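Local coordinates for SIS domain protein (PDB 3FXA) that is of unconfirmed function but probably binds or isomerises phosphosugars through its SIS domain, at residues A[39-44]-A[93-98]; A[45-50]-A[89-94]; A[51-56]-A[106-111]; A[58-63]-A[97-102]. All blocks are in the same frame, centred on the assembly; numbering follows the deposited sequence. Where two conformers were deposited one is given.

Interaction 1 (A[39-44]-A[93-98])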
loop_
_atom_site.group_PDB
_atom_site.type_symbol
_atom_site.label_atom_id
_atom_site.label_comp_id
_atom_site.label_asym_id
_atom_site.label_seq_id
_atom_site.Cartn_x
_atom_site.Cartn_y
_atom_site.Cartn_z
ATOM N N GLU A 39 8.962 -3.853 -26.989
ATOM C CA GLU A 39 10.291 -3.353 -27.372
ATOM C C GLU A 39 10.774 -2.292 -26.406
ATOM O O GLU A 39 11.887 -2.391 -25.868
ATOM C CB GLU A 39 10.264 -2.776 -28.798
ATOM C CG GLU A 39 10.083 -3.821 -29.881
ATOM C CD GLU A 39 9.925 -3.239 -31.301
ATOM O OE1 GLU A 39 9.577 -2.050 -31.471
ATOM O OE2 GLU A 39 10.129 -3.996 -32.262
ATOM N N LYS A 40 9.905 -1.318 -26.164
ATOM C CA LYS A 40 10.223 -0.197 -25.263
ATOM C C LYS A 40 10.547 -0.671 -23.844
ATOM O O LYS A 40 11.505 -0.175 -23.244
ATOM C CB LYS A 40 9.081 0.815 -25.224
ATOM C CG LYS A 40 9.464 2.196 -24.683
ATOM C CD LYS A 40 10.219 3.008 -25.734
ATOM C CE LYS A 40 10.609 4.391 -25.226
ATOM N NZ LYS A 40 11.526 5.067 -26.185
ATOM N N ILE A 41 9.757 -1.609 -23.305
ATOM C CA ILE A 41 9.969 -2.134 -21.938
ATOM C C ILE A 41 11.235 -2.990 -21.869
ATOM O O ILE A 41 11.995 -2.882 -20.913
ATOM C CB ILE A 41 8.715 -2.819 -21.345
ATOM C CG1 ILE A 41 7.602 -1.780 -21.167
ATOM C CG2 ILE A 41 9.016 -3.555 -20.013
ATOM C CD1 ILE A 41 6.246 -2.414 -20.748
ATOM N N ALA A 42 11.496 -3.787 -22.903
ATOM C CA ALA A 42 12.750 -4.552 -23.000
ATOM C C ALA A 42 13.993 -3.645 -23.022
ATOM O O ALA A 42 14.986 -3.970 -22.403
ATOM C CB ALA A 42 12.752 -5.426 -24.244
ATOM N N GLU A 43 13.882 -2.498 -23.689
ATOM C CA GLU A 43 14.980 -1.514 -23.825
ATOM C C GLU A 43 15.139 -0.593 -22.603
ATOM O O GLU A 43 16.168 0.070 -22.450
ATOM C CB GLU A 43 14.759 -0.660 -25.096
ATOM C CG GLU A 43 14.924 -1.467 -26.400
ATOM C CD GLU A 43 14.437 -0.765 -27.673
ATOM O OE1 GLU A 43 13.837 0.330 -27.623
ATOM O OE2 GLU A 43 14.645 -1.350 -28.754
ATOM N N CYS A 44 14.143 -0.562 -21.725
ATOM C CA CYS A 44 14.160 0.377 -20.576
ATOM C C CYS A 44 15.318 0.153 -19.592
ATOM O O CYS A 44 15.488 -0.928 -19.047
ATOM C CB CYS A 44 12.823 0.314 -19.851
ATOM S SG CYS A 44 12.595 1.617 -18.636
ATOM N N GLU A 93 14.532 8.328 -17.661
ATOM C CA GLU A 93 14.744 7.004 -18.254
ATOM C C GLU A 93 13.592 6.050 -17.960
ATOM O O GLU A 93 13.658 4.865 -18.342
ATOM C CB GLU A 93 16.057 6.346 -17.753
ATOM C CG GLU A 93 17.292 7.276 -17.545
ATOM C CD GLU A 93 17.278 8.070 -16.210
ATOM O OE1 GLU A 93 16.900 7.518 -15.153
ATOM O OE2 GLU A 93 17.642 9.260 -16.235
ATOM N N ASP A 94 12.531 6.548 -17.328
ATOM C CA ASP A 94 11.408 5.711 -16.929
ATOM C C ASP A 94 10.264 5.700 -17.937
ATOM O O ASP A 94 10.177 6.542 -18.836
ATOM C CB ASP A 94 10.846 6.169 -15.573
ATOM C CG ASP A 94 11.829 6.003 -14.415
ATOM O OD1 ASP A 94 12.852 5.312 -14.545
ATOM O OD2 ASP A 94 11.521 6.582 -13.346
ATOM N N ILE A 95 9.363 4.747 -17.723
ATOM C CA ILE A 95 8.146 4.606 -18.498
ATOM C C ILE A 95 6.982 4.815 -17.544
ATOM O O ILE A 95 6.876 4.062 -16.582
ATOM C CB ILE A 95 8.023 3.205 -19.118
ATOM C CG1 ILE A 95 9.239 2.890 -20.031
ATOM C CG2 ILE A 95 6.704 3.114 -19.883
ATOM C CD1 ILE A 95 9.246 1.494 -20.654
ATOM N N LEU A 96 6.176 5.860 -17.768
ATOM C CA LEU A 96 4.967 6.102 -16.983
ATOM C C LEU A 96 3.798 5.458 -17.727
ATOM O O LEU A 96 3.612 5.719 -18.922
ATOM C CB LEU A 96 4.726 7.602 -16.760
ATOM C CG LEU A 96 3.454 8.030 -16.017
ATOM C CD1 LEU A 96 3.440 7.514 -14.565
ATOM C CD2 LEU A 96 3.275 9.550 -16.053
ATOM N N ILE A 97 3.066 4.601 -17.029
ATOM C CA ILE A 97 1.879 3.942 -17.552
ATOM C C ILE A 97 0.688 4.469 -16.760
ATOM O O ILE A 97 0.610 4.290 -15.529
ATOM C CB ILE A 97 1.947 2.399 -17.471
ATOM C CG1 ILE A 97 3.219 1.875 -18.156
ATOM C CG2 ILE A 97 0.655 1.783 -18.064
ATOM C CD1 ILE A 97 3.326 0.322 -18.251
ATOM N N LEU A 98 -0.217 5.157 -17.459
ATOM C CA LEU A 98 -1.445 5.667 -16.850
ATOM C C LEU A 98 -2.605 4.778 -17.295
ATOM O O LEU A 98 -2.820 4.600 -18.492
ATOM C CB LEU A 98 -1.685 7.113 -17.241
ATOM C CG LEU A 98 -0.583 8.098 -16.815
ATOM C CD1 LEU A 98 -0.966 9.511 -17.241
ATOM C CD2 LEU A 98 -0.283 8.074 -15.301
#

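Interaction 2 (A[45-50]-A[89-94])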
loop_
_atom_site.group_PDB
_atom_site.type_symbol
_atom_site.label_atom_id
_atom_site.label_comp_id
_atom_site.label_asym_id
_atom_site.label_seq_id
_atom_site.Cartn_x
_atom_site.Cartn_y
_atom_site.Cartn_z
ATOM N N THR A 45 16.127 1.197 -19.376
ATOM C CA THR A 45 17.238 1.173 -18.408
ATOM C C THR A 45 16.850 1.769 -17.038
ATOM O O THR A 45 17.659 1.730 -16.093
ATOM C CB THR A 45 18.477 1.942 -18.943
ATOM O OG1 THR A 45 18.172 3.334 -19.101
ATOM C CG2 THR A 45 18.915 1.351 -20.271
ATOM N N GLY A 46 15.640 2.321 -16.933
ATOM C CA GLY A 46 15.121 2.868 -15.665
ATOM C C GLY A 46 14.135 1.898 -15.030
ATOM O O GLY A 46 14.441 0.715 -14.831
ATOM N N LYS A 47 12.948 2.399 -14.722
ATOM C CA LYS A 47 11.876 1.590 -14.142
ATOM C C LYS A 47 10.544 1.979 -14.722
ATOM O O LYS A 47 10.413 3.004 -15.374
ATOM C CB LYS A 47 11.862 1.749 -12.618
ATOM C CG LYS A 47 11.569 3.160 -12.136
ATOM C CD LYS A 47 11.781 3.273 -10.656
ATOM C CE LYS A 47 11.611 4.694 -10.201
ATOM N NZ LYS A 47 12.543 5.667 -10.857
ATOM N N ILE A 48 9.553 1.126 -14.461
ATOM C CA ILE A 48 8.192 1.338 -14.927
ATOM C C ILE A 48 7.379 1.929 -13.769
ATOM O O ILE A 48 7.267 1.319 -12.736
ATOM C CB ILE A 48 7.564 0.023 -15.406
ATOM C CG1 ILE A 48 8.424 -0.636 -16.507
ATOM C CG2 ILE A 48 6.149 0.275 -15.926
ATOM C CD1 ILE A 48 7.994 -2.060 -16.857
ATOM N N VAL A 49 6.793 3.095 -13.960
ATOM C CA VAL A 49 5.982 3.735 -12.905
ATOM C C VAL A 49 4.540 3.605 -13.394
ATOM O O VAL A 49 4.230 4.062 -14.482
ATOM C CB VAL A 49 6.392 5.209 -12.716
ATOM C CG1 VAL A 49 5.600 5.828 -11.598
ATOM C CG2 VAL A 49 7.894 5.303 -12.413
ATOM N N VAL A 50 3.657 2.965 -12.621
ATOM C CA VAL A 50 2.258 2.762 -13.061
ATOM C C VAL A 50 1.309 3.490 -12.114
ATOM O O VAL A 50 1.444 3.350 -10.901
ATOM C CB VAL A 50 1.866 1.279 -13.184
ATOM C CG1 VAL A 50 0.580 1.085 -14.060
ATOM C CG2 VAL A 50 3.016 0.478 -13.778
ATOM N N VAL A 89 9.628 10.110 -7.740
ATOM C CA VAL A 89 10.025 8.728 -8.082
ATOM C C VAL A 89 10.233 8.549 -9.614
ATOM O O VAL A 89 10.980 7.660 -10.024
ATOM C CB VAL A 89 8.992 7.663 -7.551
ATOM C CG1 VAL A 89 7.762 7.595 -8.455
ATOM C CG2 VAL A 89 9.605 6.264 -7.450
ATOM N N LEU A 90 9.554 9.383 -10.412
ATOM C CA LEU A 90 9.573 9.329 -11.873
ATOM C C LEU A 90 10.802 10.055 -12.407
ATOM O O LEU A 90 11.038 11.222 -12.078
ATOM C CB LEU A 90 8.320 9.995 -12.443
ATOM C CG LEU A 90 8.167 10.002 -13.971
ATOM C CD1 LEU A 90 8.024 8.546 -14.424
ATOM C CD2 LEU A 90 6.978 10.843 -14.380
ATOM N N GLN A 91 11.583 9.361 -13.222
ATOM C CA GLN A 91 12.814 9.927 -13.812
ATOM C C GLN A 91 12.790 9.842 -15.352
ATOM O O GLN A 91 11.934 9.175 -15.952
ATOM C CB GLN A 91 14.048 9.267 -13.171
ATOM C CG GLN A 91 14.140 9.492 -11.678
ATOM C CD GLN A 91 14.257 10.970 -11.327
ATOM O OE1 GLN A 91 15.004 11.711 -11.970
ATOM N NE2 GLN A 91 13.536 11.407 -10.297
ATOM N N LYS A 92 13.728 10.557 -15.987
ATOM C CA LYS A 92 13.801 10.660 -17.474
ATOM C C LYS A 92 13.832 9.310 -18.225
ATOM O O LYS A 92 13.147 9.162 -19.223
ATOM C CB LYS A 92 14.982 11.576 -17.895
ATOM C CG LYS A 92 15.156 11.784 -19.410
ATOM C CD LYS A 92 16.205 12.872 -19.656
ATOM C CE LYS A 92 16.448 13.114 -21.135
ATOM N NZ LYS A 92 15.234 13.645 -21.828
ATOM N N GLU A 93 14.532 8.328 -17.661
ATOM C CA GLU A 93 14.744 7.004 -18.254
ATOM C C GLU A 93 13.592 6.050 -17.960
ATOM O O GLU A 93 13.658 4.865 -18.342
ATOM C CB GLU A 93 16.057 6.346 -17.753
ATOM C CG GLU A 93 17.292 7.276 -17.545
ATOM C CD GLU A 93 17.278 8.070 -16.210
ATOM O OE1 GLU A 93 16.900 7.518 -15.153
ATOM O OE2 GLU A 93 17.642 9.260 -16.235
ATOM N N ASP A 94 12.531 6.548 -17.328
ATOM C CA ASP A 94 11.408 5.711 -16.929
ATOM C C ASP A 94 10.264 5.700 -17.937
ATOM O O ASP A 94 10.177 6.542 -18.836
ATOM C CB ASP A 94 10.846 6.169 -15.573
ATOM C CG ASP A 94 11.829 6.003 -14.415
ATOM O OD1 ASP A 94 12.852 5.312 -14.545
ATOM O OD2 ASP A 94 11.521 6.582 -13.346
HETATM O O HOH W 1 15.246 3.665 -20.199
#

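Interaction 3 (A[51-56]-A[106-111])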
loop_
_atom_site.group_PDB
_atom_site.type_symbol
_atom_site.label_atom_id
_atom_site.label_comp_id
_atom_site.label_asym_id
_atom_site.label_seq_id
_atom_site.Cartn_x
_atom_site.Cartn_y
_atom_site.Cartn_z
ATOM N N ALA A 51 0.347 4.234 -12.676
ATOM C CA ALA A 51 -0.666 4.961 -11.890
ATOM C C ALA A 51 -2.095 4.636 -12.326
ATOM O O ALA A 51 -2.381 4.500 -13.511
ATOM C CB ALA A 51 -0.446 6.470 -12.025
ATOM N N GLY A 52 -2.992 4.546 -11.359
ATOM C CA GLY A 52 -4.408 4.321 -11.602
ATOM C C GLY A 52 -5.164 4.590 -10.314
ATOM O O GLY A 52 -4.550 4.595 -9.222
ATOM N N CYS A 53 -6.465 4.840 -10.469
ATOM C CA CYS A 53 -7.418 5.080 -9.378
ATOM C C CYS A 53 -8.413 3.920 -9.292
ATOM O O CYS A 53 -8.890 3.427 -10.322
ATOM C CB CYS A 53 -8.211 6.349 -9.650
ATOM S SG CYS A 53 -7.260 7.843 -9.638
ATOM N N GLY A 54 -8.769 3.547 -8.065
ATOM C CA GLY A 54 -9.739 2.494 -7.819
ATOM C C GLY A 54 -9.349 1.188 -8.489
ATOM O O GLY A 54 -8.241 0.715 -8.293
ATOM N N THR A 55 -10.265 0.652 -9.296
ATOM C CA THR A 55 -10.054 -0.618 -9.997
ATOM C C THR A 55 -8.861 -0.539 -10.969
ATOM O O THR A 55 -8.072 -1.492 -11.080
ATOM C CB THR A 55 -11.379 -1.103 -10.670
ATOM O OG1 THR A 55 -11.274 -2.489 -11.016
ATOM C CG2 THR A 55 -11.759 -0.241 -11.892
ATOM N N SER A 56 -8.726 0.591 -11.676
ATOM C CA SER A 56 -7.553 0.831 -12.562
ATOM C C SER A 56 -6.252 0.776 -11.727
ATOM O O SER A 56 -5.215 0.341 -12.214
ATOM C CB SER A 56 -7.647 2.163 -13.286
ATOM O OG SER A 56 -8.664 2.145 -14.255
ATOM N N GLY A 106 -9.115 12.987 -13.718
ATOM C CA GLY A 106 -8.375 14.189 -13.264
ATOM C C GLY A 106 -7.118 13.944 -12.447
ATOM O O GLY A 106 -6.101 14.602 -12.669
ATOM N N GLU A 107 -7.179 12.952 -11.559
ATOM C CA GLU A 107 -6.042 12.554 -10.711
ATOM C C GLU A 107 -4.810 12.134 -11.523
ATOM O O GLU A 107 -3.679 12.322 -11.083
ATOM C CB GLU A 107 -6.400 11.394 -9.767
ATOM C CG GLU A 107 -7.444 11.674 -8.701
ATOM C CD GLU A 107 -8.891 11.503 -9.142
ATOM O OE1 GLU A 107 -9.196 11.556 -10.359
ATOM O OE2 GLU A 107 -9.739 11.333 -8.238
ATOM N N LEU A 108 -5.040 11.516 -12.682
ATOM C CA LEU A 108 -3.967 11.076 -13.574
ATOM C C LEU A 108 -3.544 12.177 -14.516
ATOM O O LEU A 108 -2.355 12.288 -14.822
ATOM C CB LEU A 108 -4.386 9.836 -14.382
ATOM C CG LEU A 108 -4.842 8.582 -13.605
ATOM C CD1 LEU A 108 -4.911 7.368 -14.541
ATOM C CD2 LEU A 108 -3.898 8.247 -12.486
ATOM N N LEU A 109 -4.494 12.995 -14.983
ATOM C CA LEU A 109 -4.171 14.095 -15.905
ATOM C C LEU A 109 -3.207 15.075 -15.247
ATOM O O LEU A 109 -2.330 15.606 -15.912
ATOM C CB LEU A 109 -5.418 14.833 -16.391
ATOM C CG LEU A 109 -6.493 14.073 -17.167
ATOM C CD1 LEU A 109 -7.518 15.045 -17.740
ATOM C CD2 LEU A 109 -5.907 13.182 -18.286
ATOM N N ASN A 110 -3.379 15.284 -13.933
ATOM C CA ASN A 110 -2.470 16.101 -13.097
ATOM C C ASN A 110 -1.000 15.631 -13.045
ATOM O O ASN A 110 -0.140 16.409 -12.642
ATOM C CB ASN A 110 -3.005 16.214 -11.653
ATOM C CG ASN A 110 -4.287 17.040 -11.541
ATOM O OD1 ASN A 110 -4.615 17.854 -12.400
ATOM N ND2 ASN A 110 -5.006 16.836 -10.450
ATOM N N LEU A 111 -0.736 14.376 -13.449
ATOM C CA LEU A 111 0.586 13.756 -13.511
ATOM C C LEU A 111 1.296 13.969 -14.846
ATOM O O LEU A 111 2.513 13.789 -14.924
ATOM C CB LEU A 111 0.472 12.223 -13.271
ATOM C CG LEU A 111 -0.402 11.787 -12.085
ATOM C CD1 LEU A 111 -0.475 10.246 -11.919
ATOM C CD2 LEU A 111 0.020 12.481 -10.785
#

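Interaction 4 (A[58-63]-A[97-102])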
loop_
_atom_site.group_PDB
_atom_site.type_symbol
_atom_site.label_atom_id
_atom_site.label_comp_id
_atom_site.label_asym_id
_atom_site.label_seq_id
_atom_site.Cartn_x
_atom_site.Cartn_y
_atom_site.Cartn_z
ATOM N N VAL A 58 -5.840 -1.213 -9.039
ATOM C CA VAL A 58 -5.553 -2.618 -8.754
ATOM C C VAL A 58 -4.869 -3.226 -10.007
ATOM O O VAL A 58 -3.895 -3.986 -9.868
ATOM C CB VAL A 58 -6.778 -3.421 -8.274
ATOM C CG1 VAL A 58 -6.361 -4.873 -7.979
ATOM C CG2 VAL A 58 -7.432 -2.720 -7.055
ATOM N N ALA A 59 -5.381 -2.888 -11.195
ATOM C CA ALA A 59 -4.735 -3.294 -12.468
ATOM C C ALA A 59 -3.296 -2.799 -12.493
ATOM O O ALA A 59 -2.386 -3.556 -12.799
ATOM C CB ALA A 59 -5.492 -2.739 -13.672
ATOM N N ALA A 60 -3.085 -1.541 -12.075
ATOM C CA ALA A 60 -1.726 -0.971 -12.041
ATOM C C ALA A 60 -0.788 -1.769 -11.135
ATOM O O ALA A 60 0.374 -2.073 -11.482
ATOM C CB ALA A 60 -1.767 0.522 -11.606
ATOM N N LYS A 61 -1.312 -2.147 -9.965
ATOM C CA LYS A 61 -0.565 -2.954 -9.004
ATOM C C LYS A 61 -0.251 -4.352 -9.573
ATOM O O LYS A 61 0.794 -4.924 -9.250
ATOM C CB LYS A 61 -1.284 -3.025 -7.672
ATOM C CG LYS A 61 -1.271 -1.679 -6.958
ATOM C CD LYS A 61 -2.196 -1.666 -5.756
ATOM C CE LYS A 61 -2.240 -0.257 -5.120
ATOM N NZ LYS A 61 -3.183 -0.089 -3.974
ATOM N N LYS A 62 -1.136 -4.871 -10.441
ATOM C CA LYS A 62 -0.907 -6.198 -11.033
ATOM C C LYS A 62 0.272 -6.074 -12.026
ATOM O O LYS A 62 1.213 -6.882 -11.986
ATOM C CB LYS A 62 -2.192 -6.765 -11.656
ATOM C CG LYS A 62 -2.273 -8.297 -11.640
ATOM C CD LYS A 62 -1.189 -8.941 -12.452
ATOM C CE LYS A 62 -1.255 -10.412 -12.425
ATOM N NZ LYS A 62 -0.337 -11.021 -13.426
ATOM N N LEU A 63 0.245 -5.046 -12.872
ATOM C CA LEU A 63 1.371 -4.753 -13.767
ATOM C C LEU A 63 2.704 -4.640 -12.988
ATOM O O LEU A 63 3.712 -5.281 -13.341
ATOM C CB LEU A 63 1.164 -3.479 -14.565
ATOM C CG LEU A 63 0.301 -3.461 -15.837
ATOM C CD1 LEU A 63 -1.149 -3.848 -15.618
ATOM C CD2 LEU A 63 0.422 -2.086 -16.486
ATOM N N ILE A 97 3.066 4.601 -17.029
ATOM C CA ILE A 97 1.879 3.942 -17.552
ATOM C C ILE A 97 0.688 4.469 -16.760
ATOM O O ILE A 97 0.610 4.290 -15.529
ATOM C CB ILE A 97 1.947 2.399 -17.471
ATOM C CG1 ILE A 97 3.219 1.875 -18.156
ATOM C CG2 ILE A 97 0.655 1.783 -18.064
ATOM C CD1 ILE A 97 3.326 0.322 -18.251
ATOM N N LEU A 98 -0.217 5.157 -17.459
ATOM C CA LEU A 98 -1.445 5.667 -16.850
ATOM C C LEU A 98 -2.605 4.778 -17.295
ATOM O O LEU A 98 -2.820 4.600 -18.492
ATOM C CB LEU A 98 -1.685 7.113 -17.241
ATOM C CG LEU A 98 -0.583 8.098 -16.815
ATOM C CD1 LEU A 98 -0.966 9.511 -17.241
ATOM C CD2 LEU A 98 -0.283 8.074 -15.301
ATOM N N ILE A 99 -3.344 4.229 -16.326
ATOM C CA ILE A 99 -4.484 3.317 -16.596
ATOM C C ILE A 99 -5.771 4.031 -16.209
ATOM O O ILE A 99 -6.005 4.340 -15.030
ATOM C CB ILE A 99 -4.413 1.978 -15.837
ATOM C CG1 ILE A 99 -3.088 1.265 -16.108
ATOM C CG2 ILE A 99 -5.619 1.062 -16.240
ATOM C CD1 ILE A 99 -2.868 0.001 -15.311
ATOM N N SER A 100 -6.552 4.380 -17.220
ATOM C CA SER A 100 -7.823 5.067 -17.037
ATOM C C SER A 100 -8.780 4.661 -18.137
ATOM O O SER A 100 -8.532 5.000 -19.290
ATOM C CB SER A 100 -7.593 6.580 -17.073
ATOM O OG SER A 100 -8.820 7.245 -17.261
ATOM N N LYS A 101 -9.880 3.986 -17.785
ATOM C CA LYS A 101 -10.853 3.510 -18.790
ATOM C C LYS A 101 -11.328 4.638 -19.684
ATOM O O LYS A 101 -11.130 4.568 -20.880
ATOM C CB LYS A 101 -12.049 2.799 -18.141
ATOM C CG LYS A 101 -13.041 2.138 -19.095
ATOM C CD LYS A 101 -14.096 1.432 -18.245
ATOM C CE LYS A 101 -15.210 0.768 -19.024
ATOM N NZ LYS A 101 -15.978 1.695 -19.874
ATOM N N GLY A 102 -11.927 5.683 -19.108
ATOM C CA GLY A 102 -12.374 6.840 -19.879
ATOM C C GLY A 102 -11.253 7.752 -20.376
ATOM O O GLY A 102 -11.497 8.566 -21.265
#

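Interaction 1 (A[39-44]-A[93-98])
The carbonyl oxygen of Glu-93 is met by the thiol of Cys-44, with SG 3.4 Å from O. This is the closest polar approach between 39-44 and 93-98; the rest of the contact is mainly apolar. Here the C-terminal end of helix 31-43 meets the start of strand 95-99 of the parallel sheet. Cys-44 reaches across because its SG stands anti to the backbone N (chi1 -169°). The same sulfur also lies 3.9 Å from Ile-95 CG1.

Ile-95 is the main partner on the strand. Its side chain is extended, and its terminal CD1 rests against the last turn of the helix. There CD1 lies 3.7 Å from Ile-41 CG1, and the two side chains cross at about a right angle. CD1 also sits 3.8 Å from Lys-40 O and 3.9 Å from Cys-44 CB. The aliphatic part of Lys-40 adds CG, 4.1 Å from Ile-95 CD1.

Ile-41 also packs against Ile-48 of the neighbouring strand and Leu-174 of helix 157-177. It therefore belongs to the helical layer on this side of the sheet. Arg-72 NH2 hydrogen-bonds Ile-41 O and makes a weak bond to Cys-44 O, placing a positive charge by the end of the helix, where it probably suits the helix dipole.

The helix is thus held to the strand mostly through the end of Ile-95, packed on carbon, sulfur and a backbone carbonyl. Dispersion and burial of apolar surface probably supply most of the adhesion; the thiol makes only a close approach to the Glu-93 carbonyl.

Interaction 2 (A[45-50]-A[89-94])
This is a salt-bridged contact between strand 48-51, with the residues leading into it, and the loop that enters strand 95-99. It sits at the N-terminal ends of two neighbouring inner strands of the parallel sheet. Lys-47 and Asp-94 carry it. Lys-47 NZ lies 2.8 Å from Asp-94 OD2, meeting it on the syn side and close to the carboxylate plane. The chain bends at chi4 (-59°), which lets the same NZ bind Val-89 O at 2.7 Å, almost in line with the carbonyl bond.

Asp-94 OD1 takes the backbone N of Lys-47 in a hydrogen bond of 2.9 Å, the donor arriving from above the carboxylate plane. Gln-91 N adds a 2.8 Å bond to Asp-94 OD2, so OD2 has two donors. The type I turn from Gln-91 to Asp-94 is thereby tied to its own last side chain. A water bridges Thr-45 N and Glu-93 O. Next to the salt bridge, Val-49 CG2 packs 3.8 Å from Leu-90 CD1.

Lys-47 also packs on Lys-47 of the second subunit, so this site lies at a subunit interface. With three donors on a buried carboxylate, Asp-94 is probably stabilised as the anion, and the turn is fixed against the strand.

Interaction 3 (A[51-56]-A[106-111])
Leu-108, Cys-53 and Ala-51 bury the most surface where the strand-turn-helix of the SIS domain meets helix 106-109. Residues 51-56 form a glycine-rich turn between strand 48-51 and helix 55-69, with glycines at Gly-52 and Gly-54. Gly-54 is the N-cap of helix 55-69, and its N is hydrogen-bonded by Asp-81 of the third subunit.

Leu-108 points its branched end at the turn. Its CD2 lies 3.9 Å from Ala-51 CB and 4.0 Å from Gly-52 N, while CD1 comes within 4.0 Å of Ala-51 O. Both methyls lie against the start of the turn. Leu-111, one turn further on, places CD1 3.8 Å from Ala-51 CB. The small alanine methyl is shared between two leucine ends. Leu-98 of strand 95-99 also touches both Ala-51 and Leu-111.

Cys-53 works beside this apolar cluster. It packs on Glu-107, and both residues touch His-84 of the third subunit, so the contact continues into the assembly. Cys-53 SG lies 3.7 Å from Glu-107 CB and 3.9 Å from Glu-107 CG, and the bend at chi2 (85°) brings Glu-107 CD to 4.0 Å from Cys-53 SG as well.

Interaction 4 (A[58-63]-A[97-102])
The flat group here is the peptide joining Ala-59 and Ala-60, and one of its faces is met by the end methyl of Ile-99. Ile-99 CD1 stands nearly straight above Ala-60 N, 3.6 Å away, and 4.0 Å from Ala-59 C. It comes over the face, not at an edge. At the oxygen edge of the same peptide, Ala-59 O accepts the helical hydrogen bond from Leu-63 N. The methyls of the two alanines border the spot, with Ala-60 CB 3.9 Å and Ala-59 CB 4.1 Å from Ile-99 CD1.

Ile-99 gets there with an extended side chain: CG1 is anti to the carbonyl carbon (chi1 -55°) and CD1 continues straight on. Leu-63, one turn along the helix, meets it tip to tip, CD2 to Ile-99 CD1 4.1 Å. The same CD2 lies 4.2 Å from Ile-97 CD1. One leucine methyl therefore spans two successive inward-facing strand residues.

The contact packs helix 55-69 against strand 95-99, a helix layer on a parallel sheet. The local axes pass at 9.1 Å and run roughly antiparallel, at 146°. Val-50 of the adjacent strand touches both Ala-60 and Ile-99. Phe-167 and Val-163 of helix 157-177 touch Leu-63 and Ile-99.

All five contacting residues are buried and meet through carbon and peptide surface. The small alanines let the isoleucine reach the helix backbone itself. Cohesion here probably comes from dispersion and from the exclusion of water.

The four contacts lie along two neighbouring strands, 48-51 and 95-99, of one SIS domain. Interactions 1 and 2 share Glu-93 and Asp-94, and their centres are about 7 Å apart at the N-terminal end of the sheet. The centres of interactions 3 and 4 are about 8 Å apart at the other end, and both use helix 55-69. The centres of interactions 1 and 3 are about 18 Å apart. Probable backbone bonds connect the sites: Ile-95 O to Val-49 N at 2.8 Å, and Ile-97 O to Ala-51 N at 2.9 Å. Sugar phosphates in SIS domains usually bind near the strands' C-terminal ends, closer to interactions 3 and 4.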